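Local coordinates for protein copper-containing nitrite reductase (Thermus scotoductus, PDB 6HBE) that probably reduces nitrite to nitric oxide as a homotrimeric, three-domain copper enzyme of denitrification, drawing electrons from a cytochrome c, at residues S30-V35 / K301-S306. Sequence-based numbering, arbitrary orientation.
Sequences SSIFEV and KEIPAS
Ile32 and Ile303 make the tight part of this contact, meeting as two apolar side chains that cross at about a right angle. The evidence is a cluster of carbon distances: Ile32 CG2 lies 4.0 Å from Ile303 CG1, and Ile32 CD1 lies 4.1 Å from that same Ile303 CG1. Ile303 CD1 is nearly as close, 4.2 Å from Ile32 CD1, so the CG1-CD1 arm of Ile303 spans both methyl ends of Ile32. Two torsions of Ile32 explain this reach: CG2 stands anti to the backbone N, and the other branch runs out fully extended (chi2 178°). That extended branch brings Ile32 CD1 to 4.1 Å from Lys301 O, an apolar methyl against a carbonyl.

The remainder is loose. Lys301 has its CB turned away from the strand; its chain bends back, yet NZ stops 5.0 Å from Ser30 O, on the solvent-exposed side of the contact. The total buried surface is accordingly small, 138 Å².

Just before 301-306, Val300 is joined to Ile32 by backbone hydrogen bonding. On the neighbouring strand 39-46, Ile303 touches Arg42 and Pro304 touches Tyr40, which places the loop against strand 39-46 as well. This is peripheral packing of a linker on a cupredoxin-type β-sheet: the chain leaves strand 277-282, runs beside strand 21-36 at Ile32, and then adds strand 309-311 parallel to 39-46 at the sheet's edge.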
ATOM      1  N   SER C  30      22.805  14.479  12.229  1.00 26.58           N
ATOM      2  CA  SER C  30      21.453  14.658  12.725  1.00 27.77           C
ATOM      3  C   SER C  30      20.968  16.033  12.287  1.00 28.84           C
ATOM      4  O   SER C  30      21.724  17.008  12.406  1.00 27.88           O
ATOM      5  CB  SER C  30      21.429  14.629  14.257  1.00 30.61           C
ATOM      6  OG  SER C  30      21.452  13.296  14.704  1.00 37.13           O
ATOM      7  N   SER C  31      19.727  16.135  11.809  1.00 26.94           N
ATOM      8  CA  SER C  31      19.212  17.424  11.283  1.00 26.09           C
ATOM      9  C   SER C  31      17.715  17.653  11.551  1.00 25.28           C
ATOM     10  O   SER C  31      16.970  16.734  11.979  1.00 23.84           O
ATOM     11  CB  SER C  31      19.459  17.513   9.772  1.00 27.45           C
ATOM     12  OG  SER C  31      20.805  17.187   9.391  1.00 27.30           O
ATOM     13  N   ILE C  32      17.278  18.872  11.255  1.00 23.68           N
ATOM     14  CA  ILE C  32      15.881  19.268  11.340  1.00 27.01           C
ATOM     15  C   ILE C  32      15.527  19.942  10.003  1.00 28.09           C
ATOM     16  O   ILE C  32      16.206  20.888   9.606  1.00 27.28           O
ATOM     17  CB  ILE C  32      15.625  20.239  12.504  1.00 28.73           C
ATOM     18  CG1 ILE C  32      16.148  19.658  13.820  1.00 31.87           C
ATOM     19  CG2 ILE C  32      14.142  20.571  12.626  1.00 29.10           C
ATOM     20  CD1 ILE C  32      15.973  20.575  15.015  1.00 35.72           C
ATOM     21  N   PHE C  33      14.483  19.449   9.319  1.00 25.42           N
ATOM     22  CA  PHE C  33      14.042  19.998   8.024  1.00 26.13           C
ATOM     23  C   PHE C  33      12.689  20.739   8.113  1.00 25.12           C
ATOM     24  O   PHE C  33      11.773  20.249   8.753  1.00 26.37           O
ATOM     25  CB  PHE C  33      13.932  18.862   6.994  1.00 26.89           C
ATOM     26  CG  PHE C  33      14.998  17.791   7.108  1.00 26.15           C
ATOM     27  CD1 PHE C  33      16.306  18.055   6.750  1.00 27.03           C
ATOM     28  CD2 PHE C  33      14.667  16.479   7.505  1.00 27.64           C
ATOM     29  CE1 PHE C  33      17.286  17.083   6.833  1.00 24.59           C
ATOM     30  CE2 PHE C  33      15.650  15.487   7.594  1.00 26.94           C
ATOM     31  CZ  PHE C  33      16.957  15.791   7.241  1.00 26.59           C
ATOM     32  N   GLU C  34      12.543  21.925   7.498  1.00 24.47           N
ATOM     33  CA  GLU C  34      11.228  22.585   7.425  1.00 26.36           C
ATOM     34  C   GLU C  34      10.466  22.080   6.170  1.00 26.08           C
ATOM     35  O   GLU C  34      10.647  22.569   5.084  1.00 26.75           O
ATOM     36  CB  GLU C  34      11.324  24.129   7.441  1.00 29.11           C
ATOM     37  CG  GLU C  34       9.988  24.784   7.852  1.00 32.48           C
ATOM     38  CD  GLU C  34       9.850  26.282   7.533  1.00 37.83           C
ATOM     39  OE1 GLU C  34      10.627  26.793   6.705  1.00 38.42           O
ATOM     40  OE2 GLU C  34       8.932  26.948   8.109  1.00 39.73           O
ATOM     41  N   VAL C  35       9.612  21.081   6.338  1.00 24.57           N
ATOM     42  CA  VAL C  35       8.943  20.431   5.194  1.00 23.15           C
ATOM     43  C   VAL C  35       7.660  21.138   4.706  1.00 24.00           C
ATOM     44  O   VAL C  35       7.111  20.770   3.689  1.00 21.55           O
ATOM     45  CB  VAL C  35       8.652  18.944   5.474  1.00 23.30           C
ATOM     46  CG1 VAL C  35       9.954  18.176   5.633  1.00 23.85           C
ATOM     47  CG2 VAL C  35       7.732  18.737   6.679  1.00 23.55           C
ATOM     48  N   LYS C 301      18.659  24.889  13.092  1.00 41.07           N
ATOM     49  CA  LYS C 301      19.306  24.436  14.340  1.00 45.28           C
ATOM     50  C   LYS C 301      18.381  24.399  15.527  1.00 45.49           C
ATOM     51  O   LYS C 301      18.503  23.522  16.382  1.00 47.39           O
ATOM     52  CB  LYS C 301      20.519  25.310  14.640  1.00 50.33           C
ATOM     53  CG  LYS C 301      21.555  25.260  13.526  1.00 54.33           C
ATOM     54  CD  LYS C 301      22.595  24.143  13.700  1.00 57.16           C
ATOM     55  CE  LYS C 301      22.057  22.732  13.569  1.00 55.95           C
ATOM     56  NZ  LYS C 301      23.156  21.769  13.290  1.00 54.77           N
ATOM     57  N   GLU C 302      17.454  25.344  15.572  1.00 46.36           N
ATOM     58  CA  GLU C 302      16.409  25.370  16.574  1.00 48.83           C
ATOM     59  C   GLU C 302      15.067  25.392  15.867  1.00 45.60           C
ATOM     60  O   GLU C 302      14.949  25.832  14.716  1.00 46.96           O
ATOM     61  CB  GLU C 302      16.525  26.623  17.460  1.00 55.17           C
ATOM     62  CG  GLU C 302      17.930  26.935  17.958  1.00 62.31           C
ATOM     63  CD  GLU C 302      17.936  27.823  19.188  1.00 67.10           C
ATOM     64  OE1 GLU C 302      17.971  29.064  19.053  1.00 68.71           O
ATOM     65  OE2 GLU C 302      17.894  27.266  20.302  1.00 77.91           O
ATOM     66  N   ILE C 303      14.051  24.923  16.575  1.00 42.04           N
ATOM     67  CA  ILE C 303      12.685  25.026  16.110  1.00 39.09           C
ATOM     68  C   ILE C 303      12.114  26.293  16.746  1.00 40.26           C
ATOM     69  O   ILE C 303      12.194  26.460  17.957  1.00 45.32           O
ATOM     70  CB  ILE C 303      11.877  23.763  16.479  1.00 38.96           C
ATOM     71  CG1 ILE C 303      12.423  22.572  15.664  1.00 36.52           C
ATOM     72  CG2 ILE C 303      10.389  23.981  16.221  1.00 37.34           C
ATOM     73  CD1 ILE C 303      11.979  21.217  16.134  1.00 37.79           C
ATOM     74  N   PRO C 304      11.554  27.195  15.938  1.00 41.72           N
ATOM     75  CA  PRO C 304      10.996  28.410  16.503  1.00 43.32           C
ATOM     76  C   PRO C 304       9.712  28.205  17.289  1.00 49.39           C
ATOM     77  O   PRO C 304       9.040  27.173  17.170  1.00 47.08           O
ATOM     78  CB  PRO C 304      10.754  29.293  15.276  1.00 44.03           C
ATOM     79  CG  PRO C 304      10.631  28.357  14.143  1.00 43.03           C
ATOM     80  CD  PRO C 304      11.554  27.222  14.464  1.00 41.16           C
ATOM     81  N   ALA C 305       9.386  29.206  18.101  1.00 54.53           N
ATOM     82  CA  ALA C 305       8.158  29.213  18.894  1.00 54.71           C
ATOM     83  C   ALA C 305       6.918  29.375  18.012  1.00 49.27           C
ATOM     84  O   ALA C 305       5.817  29.053  18.444  1.00 53.79           O
ATOM     85  CB  ALA C 305       8.207  30.323  19.942  1.00 57.93           C
ATOM     86  N   SER C 306       7.100  29.888  16.793  1.00 48.88           N
ATOM     87  CA  SER C 306       6.036  29.918  15.781  1.00 48.68           C
ATOM     88  C   SER C 306       5.610  28.540  15.193  1.00 46.48           C
ATOM     89  O   SER C 306       4.588  28.474  14.531  1.00 47.18           O
ATOM     90  CB  SER C 306       6.417  30.863  14.634  1.00 49.31           C
ATOM     91  OG  SER C 306       7.495  30.362  13.855  1.00 49.87           O
TER